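Long-range contact in C24 protein (Bizionia argentinensis JUB59, PDB 6OV6), which probably forms the receptor-binding tip of a long tail fibre of a temperate bacteriophage and binds manganese: residues A[66-80]-A[97-111]. Numbering follows the deposited sequence.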
ATOM      1  N   PHE A  66     -47.753  -9.755 -10.605  1.00 26.24           N
ATOM      2  CA  PHE A  66     -47.597  -8.527 -11.360  1.00 26.03           C
ATOM      3  C   PHE A  66     -47.951  -8.840 -12.796  1.00 32.06           C
ATOM      4  O   PHE A  66     -47.412  -9.800 -13.378  1.00 32.11           O
ATOM      5  CB  PHE A  66     -46.162  -7.964 -11.269  1.00 27.08           C
ATOM      6  CG  PHE A  66     -45.962  -6.702 -12.082  1.00 28.57           C
ATOM      7  CD1 PHE A  66     -46.290  -5.458 -11.558  1.00 31.01           C
ATOM      8  CD2 PHE A  66     -45.462  -6.761 -13.383  1.00 29.02           C
ATOM      9  CE1 PHE A  66     -46.111  -4.287 -12.310  1.00 31.28           C
ATOM     10  CE2 PHE A  66     -45.261  -5.585 -14.130  1.00 31.87           C
ATOM     11  CZ  PHE A  66     -45.588  -4.356 -13.587  1.00 30.49           C
ATOM     12  N   VAL A  67     -48.843  -8.022 -13.370  1.00 30.25           N
ATOM     13  CA  VAL A  67     -49.242  -8.164 -14.775  1.00 31.41           C
ATOM     14  C   VAL A  67     -48.509  -7.072 -15.562  1.00 35.57           C
ATOM     15  O   VAL A  67     -48.745  -5.883 -15.353  1.00 35.68           O
ATOM     16  CB  VAL A  67     -50.787  -8.138 -14.984  1.00 34.57           C
ATOM     17  CG1 VAL A  67     -51.150  -8.137 -16.486  1.00 34.31           C
ATOM     18  CG2 VAL A  67     -51.450  -9.319 -14.279  1.00 33.80           C
ATOM     19  N   GLY A  68     -47.582  -7.495 -16.409  1.00 34.21           N
ATOM     20  CA  GLY A  68     -46.802  -6.582 -17.231  1.00 34.82           C
ATOM     21  C   GLY A  68     -47.537  -6.115 -18.470  1.00 41.70           C
ATOM     22  O   GLY A  68     -48.758  -6.268 -18.582  1.00 42.29           O
ATOM     23  N   GLY A  69     -46.773  -5.554 -19.390  1.00 40.19           N
ATOM     24  CA  GLY A  69     -47.241  -4.996 -20.656  1.00 40.19           C
ATOM     25  C   GLY A  69     -46.363  -3.818 -21.008  1.00 43.60           C
ATOM     26  O   GLY A  69     -45.179  -3.818 -20.650  1.00 42.98           O
ATOM     27  N   GLN A  70     -46.938  -2.786 -21.657  1.00 40.34           N
ATOM     28  CA  GLN A  70     -46.202  -1.569 -22.019  1.00 40.94           C
ATOM     29  C   GLN A  70     -45.752  -0.833 -20.754  1.00 43.19           C
ATOM     30  O   GLN A  70     -46.584  -0.470 -19.925  1.00 40.83           O
ATOM     31  CB  GLN A  70     -47.045  -0.627 -22.922  1.00 42.29           C
ATOM     32  CG  GLN A  70     -47.250  -1.125 -24.363  1.00 52.18           C
ATOM     33  CD  GLN A  70     -45.976  -1.257 -25.178  1.00 54.34           C
ATOM     34  OE1 GLN A  70     -45.190  -0.309 -25.330  1.00 45.54           O
ATOM     35  NE2 GLN A  70     -45.769  -2.441 -25.739  1.00 43.66           N
ATOM     36  N   THR A  71     -44.432  -0.662 -20.593  1.00 40.52           N
ATOM     37  CA  THR A  71     -43.833   0.015 -19.431  1.00 39.80           C
ATOM     38  C   THR A  71     -44.406   1.400 -19.265  1.00 44.31           C
ATOM     39  O   THR A  71     -44.453   2.169 -20.229  1.00 45.57           O
ATOM     40  CB  THR A  71     -42.299   0.045 -19.548  1.00 41.51           C
ATOM     41  OG1 THR A  71     -41.841  -1.256 -19.883  1.00 43.35           O
ATOM     42  CG2 THR A  71     -41.603   0.539 -18.277  1.00 40.74           C
ATOM     43  N   GLN A  72     -44.872   1.691 -18.040  1.00 39.77           N
ATOM     44  CA  GLN A  72     -45.435   2.966 -17.608  1.00 38.96           C
ATOM     45  C   GLN A  72     -44.651   3.441 -16.385  1.00 42.04           C
ATOM     46  O   GLN A  72     -43.867   2.674 -15.822  1.00 42.64           O
ATOM     47  CB  GLN A  72     -46.930   2.829 -17.267  1.00 39.97           C
ATOM     48  CG  GLN A  72     -47.861   2.722 -18.469  1.00 48.61           C
ATOM     49  CD  GLN A  72     -49.321   2.768 -18.050  1.00 55.37           C
ATOM     50  OE1 GLN A  72     -49.767   3.645 -17.293  1.00 46.94           O
ATOM     51  NE2 GLN A  72     -50.099   1.826 -18.545  1.00 42.50           N
ATOM     52  N   SER A  73     -44.843   4.701 -15.986  1.00 36.91           N
ATOM     53  CA  SER A  73     -44.122   5.270 -14.854  1.00 36.08           C
ATOM     54  C   SER A  73     -44.712   4.878 -13.507  1.00 36.36           C
ATOM     55  O   SER A  73     -44.033   5.019 -12.493  1.00 35.86           O
ATOM     56  CB  SER A  73     -44.010   6.788 -14.976  1.00 39.39           C
ATOM     57  OG  SER A  73     -45.274   7.418 -15.043  1.00 54.36           O
ATOM     58  N   ARG A  74     -45.979   4.413 -13.492  1.00 32.78           N
ATOM     59  CA  ARG A  74     -46.679   4.048 -12.255  1.00 31.31           C
ATOM     60  C   ARG A  74     -47.359   2.699 -12.293  1.00 32.20           C
ATOM     61  O   ARG A  74     -47.731   2.208 -13.353  1.00 30.93           O
ATOM     62  CB  ARG A  74     -47.664   5.149 -11.785  1.00 31.41           C
ATOM     63  CG  ARG A  74     -47.018   6.532 -11.664  1.00 35.03           C
ATOM     64  CD  ARG A  74     -47.941   7.588 -11.114  1.00 38.32           C
ATOM     65  NE  ARG A  74     -48.066   7.497  -9.660  1.00 38.96           N
ATOM     66  CZ  ARG A  74     -47.206   8.031  -8.799  1.00 46.03           C
ATOM     67  NH1 ARG A  74     -46.126   8.670  -9.237  1.00 40.91           N
ATOM     68  NH2 ARG A  74     -47.394   7.897  -7.495  1.00 36.49           N
ATOM     69  N   VAL A  75     -47.522   2.095 -11.102  1.00 27.50           N
ATOM     70  CA  VAL A  75     -48.199   0.814 -10.914  1.00 26.90           C
ATOM     71  C   VAL A  75     -49.246   0.966  -9.825  1.00 27.80           C
ATOM     72  O   VAL A  75     -49.164   1.878  -8.993  1.00 27.68           O
ATOM     73  CB  VAL A  75     -47.251  -0.411 -10.649  1.00 28.58           C
ATOM     74  CG1 VAL A  75     -46.358  -0.685 -11.857  1.00 28.05           C
ATOM     75  CG2 VAL A  75     -46.422  -0.249  -9.366  1.00 27.12           C
ATOM     76  N   LYS A  76     -50.209   0.053  -9.799  1.00 25.01           N
ATOM     77  CA  LYS A  76     -51.200   0.067  -8.733  1.00 25.24           C
ATOM     78  C   LYS A  76     -51.745  -1.303  -8.458  1.00 28.24           C
ATOM     79  O   LYS A  76     -51.666  -2.173  -9.320  1.00 26.62           O
ATOM     80  CB  LYS A  76     -52.274   1.173  -8.900  1.00 27.98           C
ATOM     81  CG  LYS A  76     -53.620   0.765  -9.443  1.00 40.14           C
ATOM     82  CD  LYS A  76     -54.462   1.963  -9.862  1.00 39.15           C
ATOM     83  CE  LYS A  76     -55.005   2.764  -8.714  1.00 42.53           C
ATOM     84  NZ  LYS A  76     -55.833   3.907  -9.209  1.00 49.41           N
ATOM     85  N   ILE A  77     -52.286  -1.496  -7.250  1.00 25.33           N
ATOM     86  CA  ILE A  77     -52.958  -2.734  -6.907  1.00 26.11           C
ATOM     87  C   ILE A  77     -54.367  -2.619  -7.507  1.00 30.63           C
ATOM     88  O   ILE A  77     -55.085  -1.692  -7.157  1.00 31.33           O
ATOM     89  CB  ILE A  77     -52.995  -2.952  -5.359  1.00 29.05           C
ATOM     90  CG1 ILE A  77     -51.545  -3.157  -4.781  1.00 28.85           C
ATOM     91  CG2 ILE A  77     -53.951  -4.119  -4.986  1.00 31.28           C
ATOM     92  CD1 ILE A  77     -51.406  -2.807  -3.279  1.00 33.21           C
ATOM     93  N   LEU A  78     -54.740  -3.533  -8.417  1.00 28.97           N
ATOM     94  CA  LEU A  78     -56.077  -3.572  -9.000  1.00 28.92           C
ATOM     95  C   LEU A  78     -56.865  -4.726  -8.408  1.00 32.00           C
ATOM     96  O   LEU A  78     -56.288  -5.738  -8.000  1.00 29.92           O
ATOM     97  CB  LEU A  78     -56.056  -3.715 -10.530  1.00 29.31           C
ATOM     98  CG  LEU A  78     -55.575  -2.515 -11.347  1.00 34.42           C
ATOM     99  CD1 LEU A  78     -55.909  -2.741 -12.800  1.00 34.34           C
ATOM    100  CD2 LEU A  78     -56.259  -1.200 -10.911  1.00 35.23           C
ATOM    101  N   GLU A  79     -58.180  -4.532  -8.323  1.00 27.58           N
ATOM    102  CA  GLU A  79     -59.120  -5.532  -7.858  1.00 27.71           C
ATOM    103  C   GLU A  79     -60.177  -5.655  -8.942  1.00 32.46           C
ATOM    104  O   GLU A  79     -61.000  -4.744  -9.131  1.00 29.82           O
ATOM    105  CB  GLU A  79     -59.734  -5.159  -6.506  1.00 29.46           C
ATOM    106  CG  GLU A  79     -60.510  -6.321  -5.928  1.00 30.81           C
ATOM    107  CD  GLU A  79     -61.066  -6.159  -4.530  1.00 40.97           C
ATOM    108  OE1 GLU A  79     -61.257  -5.008  -4.079  1.00 42.81           O
ATOM    109  OE2 GLU A  79     -61.391  -7.199  -3.915  1.00 36.86           O
ATOM    110  N   THR A  80     -60.083  -6.750  -9.702  1.00 30.56           N
ATOM    111  CA  THR A  80     -60.937  -7.005 -10.849  1.00 31.78           C
ATOM    112  C   THR A  80     -61.600  -8.364 -10.763  1.00 40.51           C
ATOM    113  O   THR A  80     -61.151  -9.253 -10.022  1.00 40.66           O
ATOM    114  CB  THR A  80     -60.175  -6.827 -12.174  1.00 41.34           C
ATOM    115  OG1 THR A  80     -59.113  -7.779 -12.230  1.00 42.99           O
ATOM    116  CG2 THR A  80     -59.635  -5.414 -12.358  1.00 41.02           C
ATOM    117  N   GLU A  97     -60.160 -10.659  -7.794  1.00 34.98           N
ATOM    118  CA  GLU A  97     -58.755 -11.044  -7.602  1.00 33.68           C
ATOM    119  C   GLU A  97     -57.937  -9.756  -7.517  1.00 34.83           C
ATOM    120  O   GLU A  97     -58.304  -8.753  -8.140  1.00 34.91           O
ATOM    121  CB  GLU A  97     -58.256 -11.955  -8.746  1.00 35.56           C
ATOM    122  CG  GLU A  97     -58.421 -11.367 -10.138  1.00 46.38           C
ATOM    123  CD  GLU A  97     -57.988 -12.275 -11.269  1.00 77.56           C
ATOM    124  OE1 GLU A  97     -58.757 -13.199 -11.624  1.00 75.84           O
ATOM    125  OE2 GLU A  97     -56.909 -12.019 -11.847  1.00 77.61           O
ATOM    126  N   ARG A  98     -56.877  -9.768  -6.706  1.00 28.32           N
ATOM    127  CA  ARG A  98     -56.006  -8.621  -6.510  1.00 28.67           C
ATOM    128  C   ARG A  98     -54.638  -8.897  -7.088  1.00 32.59           C
ATOM    129  O   ARG A  98     -54.103  -9.981  -6.917  1.00 31.74           O
ATOM    130  CB  ARG A  98     -55.939  -8.228  -5.023  1.00 28.68           C
ATOM    131  CG  ARG A  98     -57.222  -7.524  -4.579  1.00 31.62           C
ATOM    132  CD  ARG A  98     -57.396  -7.447  -3.081  1.00 32.23           C
ATOM    133  NE  ARG A  98     -56.481  -6.472  -2.489  1.00 35.07           N
ATOM    134  CZ  ARG A  98     -55.426  -6.799  -1.756  1.00 37.11           C
ATOM    135  NH1 ARG A  98     -55.163  -8.072  -1.492  1.00 32.57           N
ATOM    136  NH2 ARG A  98     -54.645  -5.855  -1.255  1.00 30.69           N
ATOM    137  N   TYR A  99     -54.095  -7.931  -7.808  1.00 28.98           N
ATOM    138  CA  TYR A  99     -52.794  -8.053  -8.465  1.00 28.80           C
ATOM    139  C   TYR A  99     -52.284  -6.662  -8.700  1.00 30.22           C
ATOM    140  O   TYR A  99     -52.997  -5.684  -8.463  1.00 29.64           O
ATOM    141  CB  TYR A  99     -52.906  -8.840  -9.823  1.00 30.71           C
ATOM    142  CG  TYR A  99     -53.870  -8.211 -10.809  1.00 32.94           C
ATOM    143  CD1 TYR A  99     -53.414  -7.361 -11.815  1.00 34.49           C
ATOM    144  CD2 TYR A  99     -55.246  -8.415 -10.699  1.00 35.19           C
ATOM    145  CE1 TYR A  99     -54.300  -6.740 -12.695  1.00 36.35           C
ATOM    146  CE2 TYR A  99     -56.143  -7.785 -11.564  1.00 36.69           C
ATOM    147  CZ  TYR A  99     -55.665  -6.963 -12.571  1.00 43.29           C
ATOM    148  OH  TYR A  99     -56.543  -6.342 -13.422  1.00 45.98           O
ATOM    149  N   VAL A 100     -51.039  -6.559  -9.132  1.00 26.68           N
ATOM    150  CA  VAL A 100     -50.421  -5.271  -9.432  1.00 25.64           C
ATOM    151  C   VAL A 100     -50.196  -5.201 -10.932  1.00 29.29           C
ATOM    152  O   VAL A 100     -49.841  -6.209 -11.545  1.00 29.38           O
ATOM    153  CB  VAL A 100     -49.119  -5.088  -8.607  1.00 27.59           C
ATOM    154  CG1 VAL A 100     -48.334  -3.835  -9.008  1.00 27.54           C
ATOM    155  CG2 VAL A 100     -49.458  -5.037  -7.122  1.00 26.54           C
ATOM    156  N   THR A 101     -50.413  -4.007 -11.512  1.00 27.98           N
ATOM    157  CA  THR A 101     -50.177  -3.730 -12.928  1.00 27.97           C
ATOM    158  C   THR A 101     -49.806  -2.272 -13.178  1.00 31.14           C
ATOM    159  O   THR A 101     -49.930  -1.441 -12.272  1.00 29.91           O
ATOM    160  CB  THR A 101     -51.309  -4.281 -13.835  1.00 33.88           C
ATOM    161  OG1 THR A 101     -50.799  -4.351 -15.166  1.00 31.70           O
ATOM    162  CG2 THR A 101     -52.571  -3.439 -13.807  1.00 30.99           C
ATOM    163  N   PHE A 102     -49.391  -1.942 -14.417  1.00 28.06           N
ATOM    164  CA  PHE A 102     -49.142  -0.553 -14.769  1.00 28.95           C
ATOM    165  C   PHE A 102     -50.490   0.142 -14.789  1.00 32.27           C
ATOM    166  O   PHE A 102     -51.467  -0.376 -15.360  1.00 31.37           O
ATOM    167  CB  PHE A 102     -48.449  -0.430 -16.131  1.00 30.96           C
ATOM    168  CG  PHE A 102     -47.034  -0.957 -16.127  1.00 31.16           C
ATOM    169  CD1 PHE A 102     -46.038  -0.315 -15.398  1.00 32.20           C
ATOM    170  CD2 PHE A 102     -46.698  -2.090 -16.854  1.00 32.50           C
ATOM    171  CE1 PHE A 102     -44.721  -0.798 -15.399  1.00 32.72           C
ATOM    172  CE2 PHE A 102     -45.386  -2.561 -16.870  1.00 34.95           C
ATOM    173  CZ  PHE A 102     -44.403  -1.910 -16.143  1.00 31.69           C
ATOM    174  N   ALA A 103     -50.563   1.259 -14.079  1.00 29.52           N
ATOM    175  CA  ALA A 103     -51.775   2.040 -13.909  1.00 31.13           C
ATOM    176  C   ALA A 103     -51.444   3.414 -13.389  1.00 39.06           C
ATOM    177  O   ALA A 103     -50.271   3.738 -13.238  1.00 41.65           O
ATOM    178  CB  ALA A 103     -52.766   1.314 -12.992  1.00 31.77           C
ATOM    179  N   SER A 104     -52.444   4.263 -13.205  1.00 35.37           N
ATOM    180  CA  SER A 104     -52.192   5.635 -12.764  1.00 35.34           C
ATOM    181  C   SER A 104     -53.326   6.073 -11.836  1.00 39.57           C
ATOM    182  O   SER A 104     -54.224   5.276 -11.551  1.00 37.84           O
ATOM    183  CB  SER A 104     -52.070   6.555 -13.982  1.00 38.60           C
ATOM    184  OG  SER A 104     -53.064   6.250 -14.953  1.00 39.75           O
ATOM    185  N   GLY A 105     -53.259   7.312 -11.354  1.00 37.72           N
ATOM    186  CA  GLY A 105     -54.280   7.864 -10.462  1.00 37.87           C
ATOM    187  C   GLY A 105     -54.074   7.538  -8.998  1.00 40.41           C
ATOM    188  O   GLY A 105     -53.018   7.039  -8.615  1.00 38.34           O
ATOM    189  N   THR A 106     -55.102   7.817  -8.181  1.00 39.52           N
ATOM    190  CA  THR A 106     -55.131   7.604  -6.728  1.00 40.26           C
ATOM    191  C   THR A 106     -54.718   6.180  -6.375  1.00 42.92           C
ATOM    192  O   THR A 106     -55.304   5.229  -6.890  1.00 42.34           O
ATOM    193  CB  THR A 106     -56.522   8.008  -6.177  1.00 52.00           C
ATOM    194  OG1 THR A 106     -56.691   9.406  -6.407  1.00 52.70           O
ATOM    195  CG2 THR A 106     -56.699   7.709  -4.679  1.00 51.92           C
ATOM    196  N   GLY A 107     -53.710   6.051  -5.512  1.00 38.44           N
ATOM    197  CA  GLY A 107     -53.215   4.749  -5.088  1.00 37.26           C
ATOM    198  C   GLY A 107     -52.046   4.224  -5.889  1.00 37.22           C
ATOM    199  O   GLY A 107     -51.380   3.289  -5.436  1.00 34.87           O
ATOM    200  N   SER A 108     -51.760   4.833  -7.076  1.00 32.30           N
ATOM    201  CA  SER A 108     -50.619   4.406  -7.879  1.00 31.40           C
ATOM    202  C   SER A 108     -49.285   4.802  -7.225  1.00 35.84           C
ATOM    203  O   SER A 108     -49.218   5.767  -6.462  1.00 35.46           O
ATOM    204  CB  SER A 108     -50.710   4.902  -9.328  1.00 32.33           C
ATOM    205  OG  SER A 108     -50.525   6.308  -9.403  1.00 33.96           O
ATOM    206  N   ILE A 109     -48.250   4.017  -7.497  1.00 33.22           N
ATOM    207  CA  ILE A 109     -46.908   4.150  -6.938  1.00 33.78           C
ATOM    208  C   ILE A 109     -45.956   4.270  -8.100  1.00 36.14           C
ATOM    209  O   ILE A 109     -46.097   3.531  -9.085  1.00 34.41           O
ATOM    210  CB  ILE A 109     -46.546   2.859  -6.097  1.00 36.76           C
ATOM    211  CG1 ILE A 109     -47.654   2.404  -5.112  1.00 38.62           C
ATOM    212  CG2 ILE A 109     -45.163   2.918  -5.451  1.00 35.66           C
ATOM    213  CD1 ILE A 109     -48.120   3.391  -4.047  1.00 55.07           C
ATOM    214  N   SER A 110     -44.934   5.132  -7.962  1.00 32.53           N
ATOM    215  CA  SER A 110     -43.884   5.267  -8.969  1.00 31.26           C
ATOM    216  C   SER A 110     -43.188   3.905  -9.126  1.00 33.60           C
ATOM    217  O   SER A 110     -42.722   3.340  -8.134  1.00 33.34           O
ATOM    218  CB  SER A 110     -42.862   6.312  -8.530  1.00 34.61           C
ATOM    219  OG  SER A 110     -41.762   6.342  -9.420  1.00 42.80           O
ATOM    220  N   TRP A 111     -43.164   3.370 -10.349  1.00 31.49           N
ATOM    221  CA  TRP A 111     -42.518   2.093 -10.668  1.00 32.16           C
ATOM    222  C   TRP A 111     -41.006   2.119 -10.409  1.00 37.43           C
ATOM    223  O   TRP A 111     -40.449   1.088 -10.061  1.00 36.41           O
ATOM    224  CB  TRP A 111     -42.830   1.672 -12.109  1.00 30.95           C
ATOM    225  CG  TRP A 111     -42.250   0.360 -12.575  1.00 31.52           C
ATOM    226  CD1 TRP A 111     -41.496   0.159 -13.697  1.00 34.07           C
ATOM    227  CD2 TRP A 111     -42.442  -0.941 -11.984  1.00 31.03           C
ATOM    228  NE1 TRP A 111     -41.207  -1.177 -13.842  1.00 33.56           N
ATOM    229  CE2 TRP A 111     -41.763  -1.875 -12.801  1.00 34.73           C
ATOM    230  CE3 TRP A 111     -43.098  -1.405 -10.827  1.00 31.54           C
ATOM    231  CZ2 TRP A 111     -41.721  -3.245 -12.502  1.00 33.89           C
ATOM    232  CZ3 TRP A 111     -43.108  -2.766 -10.567  1.00 32.65           C
ATOM    233  CH2 TRP A 111     -42.427  -3.672 -11.397  1.00 33.55           C
TER
HETATM  234  O   HOH W   1     -52.321   4.593 -16.994  1.00 37.73           O
HETATM  235  O   HOH W   2     -48.601   4.653 -15.069  1.00 44.35           O
HETATM  236  O   HOH W   3     -51.833   0.579  -5.261  1.00 35.12           O
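Phe66, Phe102 and Trp111 form an aromatic cluster. The edge of Phe66 points at the face of Phe102 in a T-shaped pair, with planes at 87° and Phe66 CZ 3.7 Å from Phe102 CZ. Phe66 also lies nearly parallel to the six-membered ring of Trp111, but the two are slid apart and barely overlap. Val75 CG1 lies near the plane of the Phe66 ring, at its edge, 3.5 Å from Trp111 CE3 and also against Phe102 CD1. Thr71 CA covers the other face of Phe102 in a CH-pi contact.

Arg74 grips Ser108 side-on. Its NE donates to Ser108 OG at 2.7 Å, close to the guanidinium plane, while NH2 makes a second hydrogen bond, to Ser108 O, from above the carbonyl plane. Ser108 OG in turn donates to Gly105 O, which also accepts Ser108 N in a type II turn. The Lys76 chain runs along Ala103 CB and bends at chi3 (-73°), which carries NZ to Thr106 O at 2.7 Å and to Ser104 O at 3.2 Å. Thr101 OG1, anti to its own nitrogen (chi1 -162°), donates to Val67 O at 2.6 Å. Farther along, Leu78 CB sits over the Tyr99 ring, and Tyr99 OH and Thr80 OG1 share a hydrogen bond of 3.2 Å.

Strand 97-102 pairs antiparallel with strand 74-80 and, through Val67 N and Val100 O, parallel with the strand at Phe66. Strand 74-80 also pairs with strand 109-110. Outside the two segments, Cys45 touches Phe66 and Trp111, and Phe114 meets Trp111.

The chemistry is divided by place: backbone bonds join the strands, the rings and Val75 pack together at one end, and Arg74 and Lys76 tie down the 103-108 loop through the Ser108 hydroxyl and the carbonyls of Ser104, Thr106 and Ser108, far from the manganese site.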